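PDB 6GNF: glycogen synthase from Cyanobacterium sp. CLg1, which belongs to the glycogen (bacterial starch) synthase family, glycosyltransferases built from two Rossmann-like domains, and is modelled here with ADP and a glycan. Local coordinates for residues 43-48 with 304-309; 308-313 with 415-420; 329-334 with 446-451. All blocks are in the same frame, centred on the assembly; numbering follows the deposited sequence.

Overall arrangement
The three contacts follow the chain as it leaves one Rossmann-like sheet and enters the other. Contact 1 ties the linker after strand 298-300 to helix 39-54 by charge, and its polar groups are partly exposed. Contact 2 takes up the same linker where contact 1 leaves it, sharing Glu308 and Thr309, and replaces ions with stacked rings against helix 414-423. It is partly buried, His418 inside and Thr309 at the surface. Contact 3 is buried, and a lysine of helix 327-341 gives its ammonium to a threonine hydroxyl beside strand 449-452 and a carbonyl near the C-terminal end of helix 414-423. Contacts 2 and 3 also touch, since Tyr446 reaches the linker around Trp310 and Asn311.

Contact 1. Residues 43-48 with 304-309; sequences VTEGLP and GTKIET
Glu45 and Gly46 of helix 39-54 receive the side chain of Lys306, one through a salt bridge and the other through bare backbone. The helix is the connection of a beta-alpha-beta crossover, joining neighbouring parallel strands 23-27 and 57-63 of the N-terminal Rossmann-like domain, while Lys306 belongs to the linker that leaves edge strand 298-300 for the second domain of this GT-B fold. At the start of the helical segment Val43 touches the bound glycan, so the helix that grips the linker also borders the ligand pocket. Two residues on, Glu45 sends its side chain out fully extended, CG opposite the backbone N (chi1 -177°), and crosses the lysine chain at about a right angle. Ahead of its ammonium the lysine passes close to the carboxylate, Lys306 CD lying 4.0 Å from Glu45 CD. Next comes Gly46, whose lack of a side chain lets the lysine lie close to the helix, Lys306 CG standing 4.0 Å from Gly46 CA. From there the lysine chain bends at chi3 (70°), which turns its ammonium group toward the acids. Glu49, one helical turn beyond Glu45, forms a second salt bridge to the same nitrogen, and Glu308 adds a long one, Lys306 NZ to Glu308 OE2 at 3.7 Å. A single ammonium group among three carboxylates probably offsets part of their mutual repulsion. The Glu45 bond is of ordinary length but not coplanar: Lys306 NZ lies 2.9 Å from Glu45 OE2 and approaches from above the carboxylate, 44° out of its plane.

Contact 2. Residues 308-313 with 415-420; sequences ETWNPQ and KLAHFI
A face-to-face aromatic stack joins the interdomain linker to helix 414-423, which packs on the parallel sheet of the C-terminal domain. The six-membered ring of Trp310 and the imidazole of His418 lie almost parallel, their planes 8° apart and their centroids separated by 3.7 Å. Trp310 CH2 sits over the centre of the imidazole, and the closest pair is Trp310 CZ2 with His418 NE2 at 3.5 Å. With chi2 at 92° the indole is turned broadside, laying one face against the imidazole. A hydrogen bond between its ND1 atom and Asp315 helps to fix the rotation of the histidine, and further stacks, Trp310 with Tyr442 and His418 with Phe317, extend the aromatic cluster. In this Rossmann-like domain the helix carries the chain from strand 406-409 across to strand 426-429, and its Ile420 rests on strands 381-385 and 352-356. Ala417 couples the stack to the ligand site: its methyl group touches the bound ADP and also meets the edge of the indole, with Ala417 CB 4.1 Å from Trp310 CH2. Thr309 lines the CE1 rim of the imidazole. Its carbonyl lies near the ring plane, Thr309 O being 3.6 Å from His418 CE1, and its methyl stands off the same edge, with Thr309 CG2 4.0 Å from that carbon.

Contact 3. Residues 329-334 with 446-451; sequences SGKKLC and YGTIPV
Tyr446 meets Lys331 of helix 327-341 through its backbone, not its ring: Lys331 CE lies 3.0 Å from Tyr446 O, a close approach of a methylene next to the charged nitrogen. The hydrogen bond to that carbonyl comes from the hydroxyl of Tyr322, while the phenol of Tyr446 is directed elsewhere, to Asp315. At Gly447 the chain turns out of helix 439-445 through a Schellman motif, the glycine taking a positive phi of 76°. Gly447 puts no side chain in the way of the lysine, whose aliphatic chain passes by; Gly447 O stands 3.8 Å from Lys331 CE. These residues close a beta-alpha-beta crossover of the C-terminal Rossmann-like domain, in which helix 439-445 links the adjacent parallel strands 426-429 and 449-452. Thr448 supplies the polar end of the contact. Lys331 runs extended as far as CE and then bends at chi4 (-64°), bringing Lys331 NZ to 3.0 Å from Thr448 OG1, to which it donates a hydrogen bond. The same ammonium bonds to the carbonyl of Ala422, so part of the buried charge is met near the C-terminal end of helix 414-423. The hydroxyl of Thr448 is also engaged by two carbonyls, Thr421 O and Ala424 O, which must share its one proton. Beyond it, Ile449 enters the sheet, pairing by backbone hydrogen bonds with Asp425 and Cys427.

Contact 1. Residues 43-48 with 304-309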
loop_
_atom_site.group_PDB
_atom_site.type_symbol
_atom_site.label_atom_id
_atom_site.label_comp_id
_atom_site.label_asym_id
_atom_site.label_seq_id
_atom_site.Cartn_x
_atom_site.Cartn_y
_atom_site.Cartn_z
ATOM N N VAL A 43 -3.613 -3.152 5.051
ATOM C CA VAL A 43 -4.648 -4.027 4.505
ATOM C C VAL A 43 -4.485 -5.455 5.040
ATOM O O VAL A 43 -5.458 -6.062 5.501
ATOM C CB VAL A 43 -4.631 -4.049 2.966
ATOM C CG1 VAL A 43 -5.619 -5.078 2.441
ATOM C CG2 VAL A 43 -4.945 -2.660 2.398
ATOM N N THR A 44 -3.263 -5.973 5.027
ATOM C CA THR A 44 -3.028 -7.347 5.497
ATOM C C THR A 44 -3.159 -7.485 7.022
ATOM O O THR A 44 -3.239 -8.602 7.549
ATOM C CB THR A 44 -1.673 -7.916 5.019
ATOM O OG1 THR A 44 -0.610 -7.094 5.487
ATOM C CG2 THR A 44 -1.620 -7.909 3.529
ATOM N N GLU A 45 -3.228 -6.358 7.726
ATOM C CA GLU A 45 -3.619 -6.372 9.128
ATOM C C GLU A 45 -5.140 -6.366 9.256
ATOM O O GLU A 45 -5.702 -7.246 9.893
ATOM C CB GLU A 45 -3.037 -5.169 9.869
ATOM C CG GLU A 45 -3.356 -5.175 11.360
ATOM C CD GLU A 45 -2.954 -3.903 12.088
ATOM O OE1 GLU A 45 -2.363 -3.004 11.468
ATOM O OE2 GLU A 45 -3.220 -3.798 13.295
ATOM N N GLY A 46 -5.783 -5.366 8.656
ATOM C CA GLY A 46 -7.199 -5.096 8.880
ATOM C C GLY A 46 -8.193 -6.049 8.251
ATOM O O GLY A 46 -9.165 -6.447 8.885
ATOM N N LEU A 47 -7.962 -6.401 6.995
ATOM C CA LEU A 47 -8.894 -7.267 6.273
ATOM C C LEU A 47 -8.929 -8.680 6.879
ATOM O O LEU A 47 -10.012 -9.196 7.153
ATOM C CB LEU A 47 -8.587 -7.267 4.765
ATOM C CG LEU A 47 -9.362 -8.233 3.861
ATOM C CD1 LEU A 47 -10.870 -8.116 4.056
ATOM C CD2 LEU A 47 -8.991 -8.002 2.400
ATOM N N PRO A 48 -7.760 -9.293 7.134
ATOM C CA PRO A 48 -7.793 -10.607 7.796
ATOM C C PRO A 48 -8.458 -10.604 9.166
ATOM O O PRO A 48 -9.157 -11.562 9.498
ATOM C CB PRO A 48 -6.309 -10.968 7.915
ATOM C CG PRO A 48 -5.709 -10.318 6.720
ATOM C CD PRO A 48 -6.398 -8.977 6.670
ATOM N N GLY A 304 -11.148 -0.726 3.210
ATOM C CA GLY A 304 -11.564 -0.077 4.435
ATOM C C GLY A 304 -10.340 0.150 5.292
ATOM O O GLY A 304 -9.194 0.110 4.811
ATOM N N THR A 305 -10.576 0.401 6.570
ATOM C CA THR A 305 -9.502 0.628 7.515
ATOM C C THR A 305 -9.952 0.285 8.939
ATOM O O THR A 305 -11.140 0.274 9.244
ATOM C CB THR A 305 -9.042 2.087 7.440
ATOM O OG1 THR A 305 -7.894 2.270 8.272
ATOM C CG2 THR A 305 -10.146 3.039 7.888
ATOM N N LYS A 306 -8.988 -0.041 9.790
ATOM C CA LYS A 306 -9.257 -0.274 11.201
ATOM C C LYS A 306 -9.496 1.037 11.902
ATOM O O LYS A 306 -8.875 2.040 11.582
ATOM C CB LYS A 306 -8.087 -0.972 11.892
ATOM C CG LYS A 306 -8.098 -2.469 11.753
ATOM C CD LYS A 306 -6.837 -3.083 12.339
ATOM C CE LYS A 306 -6.818 -2.967 13.842
ATOM N NZ LYS A 306 -5.856 -3.909 14.446
ATOM N N ILE A 307 -10.320 0.974 12.942
ATOM C CA ILE A 307 -10.729 2.153 13.671
ATOM C C ILE A 307 -9.877 2.334 14.930
ATOM O O ILE A 307 -9.632 3.467 15.331
ATOM C CB ILE A 307 -12.247 2.068 13.983
ATOM C CG1 ILE A 307 -13.057 2.053 12.670
ATOM C CG2 ILE A 307 -12.666 3.166 14.940
ATOM C CD1 ILE A 307 -14.495 1.607 12.847
ATOM N N GLU A 308 -9.395 1.243 15.516
ATOM C CA GLU A 308 -8.682 1.259 16.801
ATOM C C GLU A 308 -7.642 2.374 17.003
ATOM O O GLU A 308 -7.751 3.140 17.959
ATOM C CB GLU A 308 -8.024 -0.090 17.062
ATOM C CG GLU A 308 -8.999 -1.190 17.471
ATOM C CD GLU A 308 -8.463 -2.582 17.201
ATOM O OE1 GLU A 308 -9.157 -3.353 16.500
ATOM O OE2 GLU A 308 -7.355 -2.897 17.686
ATOM N N THR A 309 -6.610 2.421 16.173
ATOM C CA THR A 309 -5.561 3.432 16.324
ATOM C C THR A 309 -6.011 4.812 15.830
ATOM O O THR A 309 -5.635 5.830 16.415
ATOM C CB THR A 309 -4.277 3.034 15.556
ATOM O OG1 THR A 309 -3.860 1.726 15.960
ATOM C CG2 THR A 309 -3.141 4.034 15.814
#

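Contact 2. Residues 308-313 with 415-420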
loop_
_atom_site.group_PDB
_atom_site.type_symbol
_atom_site.label_atom_id
_atom_site.label_comp_id
_atom_site.label_asym_id
_atom_site.label_seq_id
_atom_site.Cartn_x
_atom_site.Cartn_y
_atom_site.Cartn_z
ATOM N N GLU A 308 -9.395 1.243 15.516
ATOM C CA GLU A 308 -8.682 1.259 16.801
ATOM C C GLU A 308 -7.642 2.374 17.003
ATOM O O GLU A 308 -7.751 3.140 17.959
ATOM C CB GLU A 308 -8.024 -0.090 17.062
ATOM C CG GLU A 308 -8.999 -1.190 17.471
ATOM C CD GLU A 308 -8.463 -2.582 17.201
ATOM O OE1 GLU A 308 -9.157 -3.353 16.500
ATOM O OE2 GLU A 308 -7.355 -2.897 17.686
ATOM N N THR A 309 -6.610 2.421 16.173
ATOM C CA THR A 309 -5.561 3.432 16.324
ATOM C C THR A 309 -6.011 4.812 15.830
ATOM O O THR A 309 -5.635 5.830 16.415
ATOM C CB THR A 309 -4.277 3.034 15.556
ATOM O OG1 THR A 309 -3.860 1.726 15.960
ATOM C CG2 THR A 309 -3.141 4.034 15.814
ATOM N N TRP A 310 -6.804 4.831 14.754
ATOM C CA TRP A 310 -7.188 6.067 14.080
ATOM C C TRP A 310 -8.663 6.422 14.281
ATOM O O TRP A 310 -9.523 6.022 13.488
ATOM C CB TRP A 310 -6.879 5.967 12.583
ATOM C CG TRP A 310 -5.422 5.901 12.292
ATOM C CD1 TRP A 310 -4.670 4.773 12.153
ATOM C CD2 TRP A 310 -4.528 7.005 12.119
ATOM N NE1 TRP A 310 -3.364 5.106 11.898
ATOM C CE2 TRP A 310 -3.249 6.470 11.874
ATOM C CE3 TRP A 310 -4.683 8.393 12.152
ATOM C CZ2 TRP A 310 -2.131 7.272 11.653
ATOM C CZ3 TRP A 310 -3.568 9.197 11.935
ATOM C CH2 TRP A 310 -2.310 8.632 11.689
ATOM N N ASN A 311 -8.950 7.103 15.385
ATOM C CA ASN A 311 -10.237 7.758 15.573
ATOM C C ASN A 311 -10.107 8.831 16.636
ATOM O O ASN A 311 -9.440 8.620 17.655
ATOM C CB ASN A 311 -11.362 6.779 15.933
ATOM C CG ASN A 311 -11.236 6.216 17.335
ATOM O OD1 ASN A 311 -11.919 6.658 18.259
ATOM N ND2 ASN A 311 -10.388 5.238 17.497
ATOM N N PRO A 312 -10.789 9.960 16.428
ATOM C CA PRO A 312 -10.596 11.108 17.291
ATOM C C PRO A 312 -11.019 10.877 18.735
ATOM O O PRO A 312 -10.492 11.538 19.627
ATOM C CB PRO A 312 -11.449 12.189 16.623
ATOM C CG PRO A 312 -12.472 11.451 15.838
ATOM C CD PRO A 312 -11.771 10.224 15.359
ATOM N N GLN A 313 -11.903 9.913 18.978
ATOM C CA GLN A 313 -12.417 9.661 20.330
ATOM C C GLN A 313 -11.369 9.025 21.239
ATOM O O GLN A 313 -11.280 9.375 22.417
ATOM C CB GLN A 313 -13.674 8.778 20.312
ATOM C CG GLN A 313 -14.917 9.430 19.718
ATOM C CD GLN A 313 -15.218 9.046 18.265
ATOM O OE1 GLN A 313 -16.371 9.111 17.842
ATOM N NE2 GLN A 313 -14.208 8.617 17.512
ATOM N N LYS A 415 3.446 10.288 15.650
ATOM C CA LYS A 415 2.892 11.341 16.491
ATOM C C LYS A 415 2.482 12.566 15.664
ATOM O O LYS A 415 1.384 13.095 15.838
ATOM C CB LYS A 415 3.902 11.736 17.572
ATOM C CG LYS A 415 3.421 12.805 18.540
ATOM C CD LYS A 415 4.315 12.839 19.772
ATOM C CE LYS A 415 3.979 13.996 20.698
ATOM N NZ LYS A 415 4.478 15.300 20.174
ATOM N N LEU A 416 3.364 13.013 14.772
ATOM C CA LEU A 416 3.078 14.189 13.950
ATOM C C LEU A 416 2.005 13.884 12.898
ATOM O O LEU A 416 1.204 14.747 12.555
ATOM C CB LEU A 416 4.351 14.714 13.288
ATOM C CG LEU A 416 4.238 16.082 12.603
ATOM C CD1 LEU A 416 3.855 17.170 13.595
ATOM C CD2 LEU A 416 5.540 16.446 11.905
ATOM N N ALA A 417 1.990 12.661 12.387
ATOM C CA ALA A 417 0.927 12.238 11.479
ATOM C C ALA A 417 -0.437 12.384 12.154
ATOM O O ALA A 417 -1.385 12.900 11.553
ATOM C CB ALA A 417 1.145 10.803 11.019
ATOM N N HIS A 418 -0.515 11.969 13.416
ATOM C CA HIS A 418 -1.747 12.071 14.184
ATOM C C HIS A 418 -2.123 13.535 14.400
ATOM O O HIS A 418 -3.279 13.927 14.204
ATOM C CB HIS A 418 -1.613 11.323 15.515
ATOM C CG HIS A 418 -1.824 9.846 15.391
ATOM N ND1 HIS A 418 -3.072 9.268 15.464
ATOM C CD2 HIS A 418 -0.955 8.832 15.168
ATOM C CE1 HIS A 418 -2.963 7.963 15.299
ATOM N NE2 HIS A 418 -1.688 7.672 15.118
ATOM N N PHE A 419 -1.151 14.348 14.794
ATOM C CA PHE A 419 -1.370 15.785 14.943
ATOM C C PHE A 419 -1.918 16.429 13.662
ATOM O O PHE A 419 -2.770 17.322 13.722
ATOM C CB PHE A 419 -0.075 16.501 15.337
ATOM C CG PHE A 419 0.159 16.593 16.821
ATOM C CD1 PHE A 419 0.218 15.451 17.605
ATOM C CD2 PHE A 419 0.366 17.827 17.423
ATOM C CE1 PHE A 419 0.454 15.539 18.965
ATOM C CE2 PHE A 419 0.600 17.924 18.786
ATOM C CZ PHE A 419 0.645 16.775 19.556
ATOM N N ILE A 420 -1.405 16.001 12.509
ATOM C CA ILE A 420 -1.808 16.586 11.220
ATOM C C ILE A 420 -3.228 16.163 10.851
ATOM O O ILE A 420 -4.046 16.994 10.451
ATOM C CB ILE A 420 -0.825 16.209 10.090
ATOM C CG1 ILE A 420 0.491 16.970 10.268
ATOM C CG2 ILE A 420 -1.410 16.532 8.719
ATOM C CD1 ILE A 420 1.662 16.325 9.562
#

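Contact 3. Residues 329-334 with 446-451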
loop_
_atom_site.group_PDB
_atom_site.type_symbol
_atom_site.label_atom_id
_atom_site.label_comp_id
_atom_site.label_asym_id
_atom_site.label_seq_id
_atom_site.Cartn_x
_atom_site.Cartn_y
_atom_site.Cartn_z
ATOM N N SER A 329 -14.919 22.127 19.756
ATOM C CA SER A 329 -13.951 22.299 20.845
ATOM C C SER A 329 -12.636 21.560 20.545
ATOM O O SER A 329 -11.616 22.173 20.229
ATOM C CB SER A 329 -14.535 21.794 22.172
ATOM O OG SER A 329 -15.858 22.251 22.365
ATOM N N GLY A 330 -12.685 20.235 20.565
ATOM C CA GLY A 330 -11.481 19.408 20.531
ATOM C C GLY A 330 -10.626 19.565 19.285
ATOM O O GLY A 330 -9.398 19.509 19.356
ATOM N N LYS A 331 -11.271 19.718 18.133
ATOM C CA LYS A 331 -10.537 19.855 16.883
ATOM C C LYS A 331 -9.846 21.208 16.768
ATOM O O LYS A 331 -8.782 21.293 16.169
ATOM C CB LYS A 331 -11.439 19.613 15.671
ATOM C CG LYS A 331 -10.677 19.085 14.468
ATOM C CD LYS A 331 -11.579 18.864 13.267
ATOM C CE LYS A 331 -10.879 18.044 12.196
ATOM N NZ LYS A 331 -9.700 18.741 11.625
ATOM N N LYS A 332 -10.447 22.258 17.322
ATOM C CA LYS A 332 -9.785 23.561 17.369
ATOM C C LYS A 332 -8.520 23.498 18.208
ATOM O O LYS A 332 -7.507 24.105 17.858
ATOM C CB LYS A 332 -10.706 24.655 17.916
ATOM C CG LYS A 332 -11.365 25.461 16.821
ATOM C CD LYS A 332 -12.339 26.490 17.360
ATOM C CE LYS A 332 -13.098 27.131 16.211
ATOM N NZ LYS A 332 -14.355 27.787 16.648
ATOM N N LEU A 333 -8.588 22.791 19.331
ATOM C CA LEU A 333 -7.425 22.652 20.199
ATOM C C LEU A 333 -6.330 21.877 19.465
ATOM O O LEU A 333 -5.164 22.263 19.495
ATOM C CB LEU A 333 -7.812 21.989 21.527
ATOM C CG LEU A 333 -6.774 21.948 22.664
ATOM C CD1 LEU A 333 -7.460 21.748 24.009
ATOM C CD2 LEU A 333 -5.727 20.862 22.471
ATOM N N CYS A 334 -6.713 20.810 18.772
ATOM C CA CYS A 334 -5.773 20.062 17.932
ATOM C C CYS A 334 -5.149 20.945 16.845
ATOM O O CYS A 334 -3.960 20.841 16.575
ATOM C CB CYS A 334 -6.460 18.852 17.306
ATOM S SG CYS A 334 -6.841 17.557 18.509
ATOM N N TYR A 446 -11.740 11.737 11.244
ATOM C CA TYR A 446 -11.400 12.863 12.114
ATOM C C TYR A 446 -12.141 14.160 11.738
ATOM O O TYR A 446 -11.916 15.196 12.351
ATOM C CB TYR A 446 -9.881 13.104 12.098
ATOM C CG TYR A 446 -9.085 12.097 12.916
ATOM C CD1 TYR A 446 -8.971 10.783 12.505
ATOM C CD2 TYR A 446 -8.446 12.470 14.092
ATOM C CE1 TYR A 446 -8.250 9.855 13.236
ATOM C CE2 TYR A 446 -7.721 11.550 14.836
ATOM C CZ TYR A 446 -7.622 10.242 14.400
ATOM O OH TYR A 446 -6.908 9.298 15.125
ATOM N N GLY A 447 -13.000 14.110 10.724
ATOM C CA GLY A 447 -13.717 15.298 10.263
ATOM C C GLY A 447 -12.840 16.226 9.441
ATOM O O GLY A 447 -13.142 17.401 9.268
ATOM N N THR A 448 -11.750 15.678 8.921
ATOM C CA THR A 448 -10.805 16.430 8.111
ATOM C C THR A 448 -11.130 16.137 6.650
ATOM O O THR A 448 -11.205 14.981 6.244
ATOM C CB THR A 448 -9.354 16.032 8.463
ATOM O OG1 THR A 448 -9.081 16.391 9.826
ATOM C CG2 THR A 448 -8.346 16.727 7.562
ATOM N N ILE A 449 -11.297 17.197 5.867
ATOM C CA ILE A 449 -11.880 17.094 4.535
ATOM C C ILE A 449 -10.825 16.815 3.463
ATOM O O ILE A 449 -9.897 17.611 3.295
ATOM C CB ILE A 449 -12.632 18.389 4.183
ATOM C CG1 ILE A 449 -13.856 18.534 5.093
ATOM C CG2 ILE A 449 -13.050 18.391 2.721
ATOM C CD1 ILE A 449 -14.464 19.921 5.110
ATOM N N PRO A 450 -10.981 15.708 2.709
ATOM C CA PRO A 450 -10.019 15.421 1.645
ATOM C C PRO A 450 -10.105 16.369 0.445
ATOM O O PRO A 450 -11.199 16.706 -0.011
ATOM C CB PRO A 450 -10.379 13.990 1.205
ATOM C CG PRO A 450 -11.190 13.425 2.318
ATOM C CD PRO A 450 -11.919 14.589 2.908
ATOM N N VAL A 451 -8.937 16.784 -0.041
ATOM C CA VAL A 451 -8.804 17.495 -1.303
ATOM C C VAL A 451 -7.799 16.682 -2.107
ATOM O O VAL A 451 -6.604 16.708 -1.822
ATOM C CB VAL A 451 -8.321 18.947 -1.102
ATOM C CG1 VAL A 451 -8.250 19.694 -2.423
ATOM C CG2 VAL A 451 -9.219 19.678 -0.126
#